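Local coordinates for protein alpha-fucosidase (Bifidobacterium bifidum, PDB 2EAB) that probably cleaves alpha-1,2-linked L-fucose from sugar chains as a family 95 glycoside hydrolase, this chain being the catalytic part of a longer, calcium-binding protein, at residues A[161-166]-A[329-334]; A[184-189]-A[386-391]; A[380-385]-A[399-404]. One frame throughout, in Å; residues are numbered along the deposited sequence.

Contact 1. Residues A[161-166]-A[329-334]; sequences NLSKGK and AIYDRV
The phenol ring of Tyr331 is met on one face by the Leu162-Ser163 peptide, which forms part of a beta hairpin turn, and at its edge by a water. Leu162 O stands 3.4 Å above the ring plane of Tyr331, over its centre, and Ser163 N is offset toward the rim. In this buried contact the hairpin between strands 156-161 and 166-173 of the N-terminal beta domain packs on the end of helix 316-331. Tyr331 CG is anti to the backbone N (chi1 -176°), which carries the ring out from the helix and across the turn. Leu162 CB and Tyr331 OH are 3.5 Å apart; the hydroxyl itself is hydrogen-bonded to Asp18 OD2, a polar partner that suits a tyrosine buried here. Ser163 OG is likewise hydrogen-bonded to Asp18 N. In an Asx motif, Asn161 OD1 accepts from Lys164 N at 3.1 Å, the donor lying well above the carbonyl plane. Gly165 and Lys166 both face Asn161 in a G1 beta bulge, and the positive phi of Gly165 (64°) is comfortable for glycine. Polar links across the contact run through water. One water donates to both Asp332 OD2 and Ser163 O. The in-plane water at the ring edge lies 2.7 Å from Ser163 OG. It donates to Asp332 OD1 at 3.0 Å.

Contact 2. Residues A[184-189]-A[386-391]; sequences ASNPDN and SSRENS. With CA (calcium ion), chain C.
Asn186 meets Arg388 and Asn390 just where strand 176-185 ends and its chain turns. Before it, Ser185 braces the turn: its OG accepts from Asp188 N at 3.0 Å, an ST motif that suits a short hydroxyl side chain. Asn186 follows, with CG anti to the backbone N (chi1 -170°), and this sends its amide over the guanidinium of Arg388. The two flat groups stack with planes 24° apart, the amide carbon offset toward the rim, and Asn186 CB packs 3.5 Å from Arg388 NH1. At the far end of the amide, Asn186 ND2 donates to Asn390 OD1 at 2.9 Å in a nearly straight bond (170°). The same nitrogen also donates to Asn56 O, while Asn186 OD1 accepts from a water. The backbone joins in as well: another water donates to Asn186 O at 2.6 Å and accepts from Asn390 ND2 at 3.0 Å. Asn189, with a positive phi that asparagine tolerates well, closes the turn through its N on Asn186 O. On the other segment, residues 388-391 form a type I turn in which Ser391 OG accepts from Arg388 N. Ser386 O, at the helix end leading into this loop, binds the calcium ion at 2.7 Å, with Leu393 O and Glu77 OE2 as further ligands. Asn186 thus both donates and accepts through one amide. Its bond to Asn390 and the bridging water link turn and calcium-bearing loop directionally, while the stack adds a flat packing surface held in place by the Arg388-Asp326 salt bridge.

Contact 3. Residues A[380-385]-A[399-404]; sequences RYLTIG and GIWSVT
Near the end of helix 365-386 the start of segment 399-404 meets the helix through Ile400 and Trp401 before the chain leads away; the CA atoms of Gly385 and Ile400 are 8.1 Å apart, and those of Leu382 and Gly399, the nearer pair, 7.5 Å. Trp401 carries the contact. Trp401 CG stands anti to the carbonyl carbon (chi1 -59°), which turns the six-membered ring of the indole to the helix. Leu382 O lies at the ring edge, near the plane and 3.7 Å from Trp401 CH2, and the same carbonyl oxygen is hydrogen-bonded to Ser386 OG. Beside it, Leu382 CD2 packs 3.8 Å from Trp401 CZ3, the leucine crossing the indole at a slant. Further along, Gly385 brings bare backbone against the ring: its carbonyl carbon is 3.7 Å from Trp401 CH2, an approach that glycine, having no CB to intrude, allows. Ile400 lies on one face of the indole. Its CG1 is 3.6 Å over the centre of the Trp401 ring, and its CD1 ends 3.4 Å from Gly385 O. Gly399 has no CB, which here would clash with Trp401 CZ3. Trp401 NE1 donates to Phe54 O, fixing the indole at its polar corner. The contact is therefore mainly van der Waals packing close to the calcium site, with the Leu382 carbonyl at the polarised C-H edge of the ring.

In the fold
All three contacts meet along helix 365-386 and its exit. Contacts 1 and 2 join the N-terminal beta domain to the helical part of the chain, and both segments of contact 3 fall in the family 95 catalytic region. Contacts 1 and 3 have centres about 15 Å apart and are tied by Arg380, whose NH1 lies 2.8 Å from Tyr331 O, a probable hydrogen bond. Contacts 1 and 2 touch where Ile330 CD1 packs 3.6 Å from Arg388 NH2. Contacts 2 and 3, with centres about 12 Å apart, meet at Ser386, whose CB is 3.7 Å from Trp401 CH2. The calcium ion sits at this junction, about 4 Å from the nearest Ile400 side-chain atom; contact 1 lies away from it.

Contact 1. Residues A[161-166]-A[329-334]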
loop_
_atom_site.group_PDB
_atom_site.type_symbol
_atom_site.label_atom_id
_atom_site.label_comp_id
_atom_site.label_asym_id
_atom_site.label_seq_id
_atom_site.Cartn_x
_atom_site.Cartn_y
_atom_site.Cartn_z
ATOM N N ASN A 161 -3.931 11.257 -18.137
ATOM C CA ASN A 161 -3.177 12.420 -17.720
ATOM C C ASN A 161 -2.995 12.353 -16.210
ATOM O O ASN A 161 -3.909 12.679 -15.449
ATOM C CB ASN A 161 -3.904 13.702 -18.132
ATOM C CG ASN A 161 -3.073 14.946 -17.900
ATOM O OD1 ASN A 161 -2.219 14.988 -17.013
ATOM N ND2 ASN A 161 -3.328 15.977 -18.700
ATOM N N LEU A 162 -1.810 11.921 -15.789
ATOM C CA LEU A 162 -1.521 11.744 -14.370
ATOM C C LEU A 162 -1.496 13.077 -13.638
ATOM O O LEU A 162 -1.789 13.142 -12.448
ATOM C CB LEU A 162 -0.186 11.020 -14.159
ATOM C CG LEU A 162 0.060 9.674 -14.840
ATOM C CD1 LEU A 162 1.406 9.124 -14.390
ATOM C CD2 LEU A 162 -1.055 8.677 -14.541
ATOM N N SER A 163 -1.139 14.139 -14.360
ATOM C CA SER A 163 -1.015 15.473 -13.773
ATOM C C SER A 163 -2.362 16.109 -13.447
ATOM O O SER A 163 -2.501 16.816 -12.444
ATOM C CB SER A 163 -0.227 16.391 -14.707
ATOM O OG SER A 163 1.047 15.844 -14.993
ATOM N N LYS A 164 -3.347 15.860 -14.305
ATOM C CA LYS A 164 -4.682 16.430 -14.146
ATOM C C LYS A 164 -5.698 15.427 -13.594
ATOM O O LYS A 164 -6.830 15.793 -13.287
ATOM C CB LYS A 164 -5.169 17.032 -15.470
ATOM C CG LYS A 164 -4.474 18.344 -15.825
ATOM C CD LYS A 164 -4.993 18.955 -17.121
ATOM C CE LYS A 164 -4.478 20.384 -17.307
ATOM N NZ LYS A 164 -2.986 20.485 -17.291
ATOM N N GLY A 165 -5.289 14.168 -13.462
ATOM C CA GLY A 165 -6.157 13.128 -12.921
ATOM C C GLY A 165 -7.382 12.853 -13.770
ATOM O O GLY A 165 -8.500 12.797 -13.259
ATOM N N LYS A 166 -7.174 12.675 -15.068
ATOM C CA LYS A 166 -8.276 12.363 -15.966
ATOM C C LYS A 166 -7.821 11.494 -17.127
ATOM O O LYS A 166 -6.644 11.502 -17.503
ATOM C CB LYS A 166 -8.948 13.647 -16.470
ATOM C CG LYS A 166 -8.092 14.500 -17.399
ATOM C CD LYS A 166 -8.636 15.920 -17.494
ATOM C CE LYS A 166 -8.054 16.669 -18.681
ATOM N NZ LYS A 166 -8.731 16.283 -19.955
ATOM N N ALA A 329 -2.945 19.455 -6.510
ATOM C CA ALA A 329 -2.380 19.917 -5.241
ATOM C C ALA A 329 -1.528 18.830 -4.592
ATOM O O ALA A 329 -0.474 19.125 -4.016
ATOM C CB ALA A 329 -3.472 20.372 -4.294
ATOM N N ILE A 330 -1.977 17.579 -4.689
ATOM C CA ILE A 330 -1.206 16.454 -4.166
ATOM C C ILE A 330 -0.176 15.970 -5.187
ATOM O O ILE A 330 0.994 15.767 -4.856
ATOM C CB ILE A 330 -2.112 15.267 -3.758
ATOM C CG1 ILE A 330 -3.164 15.714 -2.736
ATOM C CG2 ILE A 330 -1.268 14.117 -3.206
ATOM C CD1 ILE A 330 -4.358 14.776 -2.627
ATOM N N TYR A 331 -0.613 15.781 -6.430
ATOM C CA TYR A 331 0.253 15.193 -7.442
ATOM C C TYR A 331 1.505 16.029 -7.698
ATOM O O TYR A 331 2.592 15.486 -7.853
ATOM C CB TYR A 331 -0.509 14.952 -8.750
ATOM C CG TYR A 331 0.328 14.253 -9.794
ATOM C CD1 TYR A 331 0.428 12.857 -9.822
ATOM C CD2 TYR A 331 1.046 14.986 -10.739
ATOM C CE1 TYR A 331 1.212 12.216 -10.765
ATOM C CE2 TYR A 331 1.831 14.353 -11.690
ATOM C CZ TYR A 331 1.909 12.967 -11.702
ATOM O OH TYR A 331 2.684 12.315 -12.632
ATOM N N ASP A 332 1.345 17.350 -7.747
ATOM C CA ASP A 332 2.462 18.216 -8.119
ATOM C C ASP A 332 3.451 18.513 -6.984
ATOM O O ASP A 332 4.409 19.262 -7.184
ATOM C CB ASP A 332 1.958 19.503 -8.790
ATOM C CG ASP A 332 1.459 19.265 -10.212
ATOM O OD1 ASP A 332 1.939 18.317 -10.873
ATOM O OD2 ASP A 332 0.595 20.044 -10.673
ATOM N N ARG A 333 3.250 17.903 -5.814
ATOM C CA ARG A 333 4.166 18.101 -4.683
ATOM C C ARG A 333 5.567 17.567 -4.962
ATOM O O ARG A 333 6.547 18.089 -4.430
ATOM C CB ARG A 333 3.625 17.434 -3.422
ATOM C CG ARG A 333 2.395 18.095 -2.848
ATOM C CD ARG A 333 1.842 17.250 -1.732
ATOM N NE ARG A 333 0.630 17.819 -1.155
ATOM C CZ ARG A 333 -0.065 17.249 -0.176
ATOM N NH1 ARG A 333 0.329 16.093 0.345
ATOM N NH2 ARG A 333 -1.158 17.836 0.291
ATOM N N VAL A 334 5.649 16.525 -5.785
ATOM C CA VAL A 334 6.909 15.883 -6.107
ATOM C C VAL A 334 7.207 16.064 -7.588
ATOM O O VAL A 334 6.343 15.847 -8.438
ATOM C CB VAL A 334 6.891 14.368 -5.743
ATOM C CG1 VAL A 334 8.148 13.661 -6.249
ATOM C CG2 VAL A 334 6.756 14.183 -4.240
HETATM O O HOH W 1 2.685 17.461 -13.652
HETATM O O HOH W 2 -0.995 19.243 -12.704
#

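Contact 2. Residues A[184-189]-A[386-391]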
loop_
_atom_site.group_PDB
_atom_site.type_symbol
_atom_site.label_atom_id
_atom_site.label_comp_id
_atom_site.label_asym_id
_atom_site.label_seq_id
_atom_site.Cartn_x
_atom_site.Cartn_y
_atom_site.Cartn_z
ATOM N N ALA A 184 -12.873 11.346 -11.666
ATOM C CA ALA A 184 -13.659 11.160 -10.455
ATOM C C ALA A 184 -13.195 12.178 -9.436
ATOM O O ALA A 184 -12.053 12.133 -8.966
ATOM C CB ALA A 184 -13.516 9.748 -9.920
ATOM N N SER A 185 -14.086 13.110 -9.124
ATOM C CA SER A 185 -13.791 14.201 -8.221
ATOM C C SER A 185 -13.931 13.780 -6.770
ATOM O O SER A 185 -14.947 13.203 -6.380
ATOM C CB SER A 185 -14.735 15.364 -8.499
ATOM O OG SER A 185 -14.631 16.333 -7.476
ATOM N N ASN A 186 -12.912 14.081 -5.970
ATOM C CA ASN A 186 -13.034 13.923 -4.530
ATOM C C ASN A 186 -13.887 15.043 -3.898
ATOM O O ASN A 186 -14.830 14.738 -3.171
ATOM C CB ASN A 186 -11.663 13.768 -3.857
ATOM C CG ASN A 186 -11.775 13.360 -2.402
ATOM O OD1 ASN A 186 -11.779 14.209 -1.516
ATOM N ND2 ASN A 186 -11.890 12.057 -2.149
ATOM N N PRO A 187 -13.598 16.335 -4.200
ATOM C CA PRO A 187 -14.416 17.409 -3.614
ATOM C C PRO A 187 -15.921 17.285 -3.857
ATOM O O PRO A 187 -16.706 17.576 -2.958
ATOM C CB PRO A 187 -13.881 18.675 -4.295
ATOM C CG PRO A 187 -12.503 18.346 -4.662
ATOM C CD PRO A 187 -12.511 16.889 -5.030
ATOM N N ASP A 188 -16.313 16.865 -5.056
ATOM C CA ASP A 188 -17.732 16.759 -5.393
ATOM C C ASP A 188 -18.244 15.321 -5.408
ATOM O O ASP A 188 -19.407 15.068 -5.731
ATOM C CB ASP A 188 -18.024 17.499 -6.699
ATOM C CG ASP A 188 -17.982 19.006 -6.521
ATOM O OD1 ASP A 188 -18.765 19.522 -5.697
ATOM O OD2 ASP A 188 -17.152 19.668 -7.177
ATOM N N ASN A 189 -17.365 14.395 -5.029
ATOM C CA ASN A 189 -17.725 12.996 -4.806
ATOM C C ASN A 189 -18.483 12.359 -5.970
ATOM O O ASN A 189 -19.491 11.670 -5.778
ATOM C CB ASN A 189 -18.513 12.851 -3.504
ATOM C CG ASN A 189 -18.546 11.427 -3.017
ATOM O OD1 ASN A 189 -17.626 10.658 -3.291
ATOM N ND2 ASN A 189 -19.602 11.062 -2.307
ATOM N N SER A 386 -6.918 5.791 -5.186
ATOM C CA SER A 386 -7.451 4.686 -4.369
ATOM C C SER A 386 -7.543 4.931 -2.861
ATOM O O SER A 386 -8.217 4.177 -2.159
ATOM C CB SER A 386 -6.646 3.404 -4.608
ATOM O OG SER A 386 -5.334 3.511 -4.088
ATOM N N SER A 387 -6.864 5.966 -2.373
ATOM C CA SER A 387 -6.724 6.172 -0.937
ATOM C C SER A 387 -6.735 7.660 -0.610
ATOM O O SER A 387 -5.692 8.317 -0.616
ATOM C CB SER A 387 -5.426 5.513 -0.452
ATOM O OG SER A 387 -5.283 5.602 0.956
ATOM N N ARG A 388 -7.917 8.204 -0.340
ATOM C CA ARG A 388 -8.016 9.614 0.028
ATOM C C ARG A 388 -8.334 9.759 1.510
ATOM O O ARG A 388 -8.732 8.792 2.163
ATOM C CB ARG A 388 -9.047 10.339 -0.843
ATOM C CG ARG A 388 -8.631 10.481 -2.306
ATOM C CD ARG A 388 -7.341 11.289 -2.466
ATOM N NE ARG A 388 -7.447 12.649 -1.927
ATOM C CZ ARG A 388 -7.850 13.713 -2.619
ATOM N NH1 ARG A 388 -8.183 13.607 -3.901
ATOM N NH2 ARG A 388 -7.909 14.897 -2.019
ATOM N N GLU A 389 -8.156 10.970 2.038
ATOM C CA GLU A 389 -8.413 11.243 3.459
ATOM C C GLU A 389 -9.799 10.795 3.880
ATOM O O GLU A 389 -9.988 10.348 5.012
ATOM C CB GLU A 389 -8.271 12.734 3.770
ATOM C CG GLU A 389 -6.884 13.280 3.574
ATOM C CD GLU A 389 -6.862 14.792 3.463
ATOM O OE1 GLU A 389 -7.135 15.465 4.482
ATOM O OE2 GLU A 389 -6.561 15.303 2.356
ATOM N N ASN A 390 -10.761 10.914 2.970
ATOM C CA ASN A 390 -12.134 10.551 3.278
ATOM C C ASN A 390 -12.591 9.209 2.697
ATOM O O ASN A 390 -13.782 8.908 2.700
ATOM C CB ASN A 390 -13.094 11.680 2.889
ATOM C CG ASN A 390 -13.176 11.895 1.387
ATOM O OD1 ASN A 390 -12.489 11.239 0.601
ATOM N ND2 ASN A 390 -14.027 12.827 0.982
ATOM N N SER A 391 -11.650 8.395 2.220
ATOM C CA SER A 391 -11.968 7.014 1.856
ATOM C C SER A 391 -12.446 6.265 3.081
ATOM O O SER A 391 -11.938 6.474 4.192
ATOM C CB SER A 391 -10.739 6.289 1.308
ATOM O OG SER A 391 -10.365 6.784 0.039
HETATM CA CA CA C . -10.300 3.115 -0.872
HETATM O O HOH W 3 -10.398 13.583 0.905
HETATM O O HOH W 4 -15.832 13.091 -1.370
#

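Contact 3. Residues A[380-385]-A[399-404]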
loop_
_atom_site.group_PDB
_atom_site.type_symbol
_atom_site.label_atom_id
_atom_site.label_comp_id
_atom_site.label_asym_id
_atom_site.label_seq_id
_atom_site.Cartn_x
_atom_site.Cartn_y
_atom_site.Cartn_z
ATOM N N ARG A 380 2.393 7.229 -7.199
ATOM C CA ARG A 380 1.809 8.368 -6.509
ATOM C C ARG A 380 0.378 8.592 -6.995
ATOM O O ARG A 380 -0.543 8.706 -6.192
ATOM C CB ARG A 380 2.669 9.621 -6.693
ATOM C CG ARG A 380 4.062 9.489 -6.079
ATOM C CD ARG A 380 4.836 10.797 -6.058
ATOM N NE ARG A 380 4.289 11.751 -5.099
ATOM C CZ ARG A 380 3.519 12.788 -5.420
ATOM N NH1 ARG A 380 3.186 13.025 -6.687
ATOM N NH2 ARG A 380 3.090 13.600 -4.470
ATOM N N TYR A 381 0.202 8.628 -8.315
ATOM C CA TYR A 381 -1.115 8.764 -8.927
ATOM C C TYR A 381 -2.119 7.748 -8.369
ATOM O O TYR A 381 -3.245 8.103 -8.018
ATOM C CB TYR A 381 -0.998 8.620 -10.453
ATOM C CG TYR A 381 -2.339 8.563 -11.132
ATOM C CD1 TYR A 381 -3.013 9.727 -11.477
ATOM C CD2 TYR A 381 -2.956 7.339 -11.395
ATOM C CE1 TYR A 381 -4.262 9.676 -12.082
ATOM C CE2 TYR A 381 -4.203 7.276 -11.994
ATOM C CZ TYR A 381 -4.849 8.447 -12.334
ATOM O OH TYR A 381 -6.086 8.387 -12.924
ATOM N N LEU A 382 -1.693 6.489 -8.285
ATOM C CA LEU A 382 -2.577 5.400 -7.874
ATOM C C LEU A 382 -2.968 5.510 -6.409
ATOM O O LEU A 382 -4.041 5.038 -6.022
ATOM C CB LEU A 382 -1.955 4.033 -8.174
ATOM C CG LEU A 382 -1.845 3.668 -9.659
ATOM C CD1 LEU A 382 -0.977 2.433 -9.812
ATOM C CD2 LEU A 382 -3.224 3.458 -10.307
ATOM N N THR A 383 -2.108 6.137 -5.601
ATOM C CA THR A 383 -2.454 6.431 -4.213
ATOM C C THR A 383 -3.599 7.446 -4.166
ATOM O O THR A 383 -4.587 7.249 -3.459
ATOM C CB THR A 383 -1.251 6.979 -3.410
ATOM O OG1 THR A 383 -0.138 6.086 -3.512
ATOM C CG2 THR A 383 -1.614 7.132 -1.944
ATOM N N ILE A 384 -3.459 8.532 -4.926
ATOM C CA ILE A 384 -4.508 9.547 -5.005
ATOM C C ILE A 384 -5.837 8.939 -5.472
ATOM O O ILE A 384 -6.892 9.260 -4.935
ATOM C CB ILE A 384 -4.093 10.724 -5.925
ATOM C CG1 ILE A 384 -2.769 11.339 -5.449
ATOM C CG2 ILE A 384 -5.202 11.779 -5.993
ATOM C CD1 ILE A 384 -2.136 12.289 -6.454
ATOM N N GLY A 385 -5.778 8.052 -6.459
ATOM C CA GLY A 385 -6.985 7.428 -6.992
ATOM C C GLY A 385 -7.678 6.435 -6.072
ATOM O O GLY A 385 -8.893 6.254 -6.163
ATOM N N GLY A 399 -6.024 -1.755 -5.181
ATOM C CA GLY A 399 -6.335 -0.348 -4.960
ATOM C C GLY A 399 -7.824 -0.234 -4.715
ATOM O O GLY A 399 -8.298 -0.473 -3.601
ATOM N N ILE A 400 -8.545 0.145 -5.770
ATOM C CA ILE A 400 -10.002 0.050 -5.817
ATOM C C ILE A 400 -10.501 -0.552 -7.139
ATOM O O ILE A 400 -11.713 -0.631 -7.350
ATOM C CB ILE A 400 -10.719 1.431 -5.613
ATOM C CG1 ILE A 400 -10.280 2.464 -6.664
ATOM C CG2 ILE A 400 -10.566 1.929 -4.184
ATOM C CD1 ILE A 400 -11.131 3.719 -6.679
ATOM N N TRP A 401 -9.588 -0.975 -8.014
ATOM C CA TRP A 401 -9.943 -1.312 -9.400
ATOM C C TRP A 401 -9.987 -2.814 -9.630
ATOM O O TRP A 401 -9.003 -3.501 -9.393
ATOM C CB TRP A 401 -8.963 -0.647 -10.382
ATOM C CG TRP A 401 -8.951 0.845 -10.241
ATOM C CD1 TRP A 401 -9.868 1.711 -10.754
ATOM C CD2 TRP A 401 -8.004 1.643 -9.517
ATOM N NE1 TRP A 401 -9.548 3.006 -10.411
ATOM C CE2 TRP A 401 -8.414 2.991 -9.641
ATOM C CE3 TRP A 401 -6.853 1.350 -8.770
ATOM C CZ2 TRP A 401 -7.703 4.049 -9.064
ATOM C CZ3 TRP A 401 -6.152 2.402 -8.193
ATOM C CH2 TRP A 401 -6.584 3.735 -8.339
ATOM N N SER A 402 -11.121 -3.319 -10.110
ATOM C CA SER A 402 -11.264 -4.746 -10.399
ATOM C C SER A 402 -12.333 -4.965 -11.452
ATOM O O SER A 402 -13.230 -4.145 -11.608
ATOM C CB SER A 402 -11.628 -5.524 -9.143
ATOM O OG SER A 402 -12.948 -5.209 -8.750
ATOM N N VAL A 403 -12.224 -6.093 -12.147
ATOM C CA VAL A 403 -13.214 -6.506 -13.139
ATOM C C VAL A 403 -13.922 -7.803 -12.734
ATOM O O VAL A 403 -15.013 -8.093 -13.218
ATOM C CB VAL A 403 -12.573 -6.654 -14.550
ATOM C CG1 VAL A 403 -11.708 -7.902 -14.643
ATOM C CG2 VAL A 403 -13.639 -6.645 -15.642
ATOM N N THR A 404 -13.296 -8.566 -11.847
ATOM C CA THR A 404 -13.815 -9.860 -11.419
ATOM C C THR A 404 -14.746 -9.708 -10.220
ATOM O O THR A 404 -14.582 -8.792 -9.406
ATOM C CB THR A 404 -12.662 -10.804 -11.057
ATOM O OG1 THR A 404 -11.811 -10.157 -10.105
ATOM C CG2 THR A 404 -11.842 -11.156 -12.296
#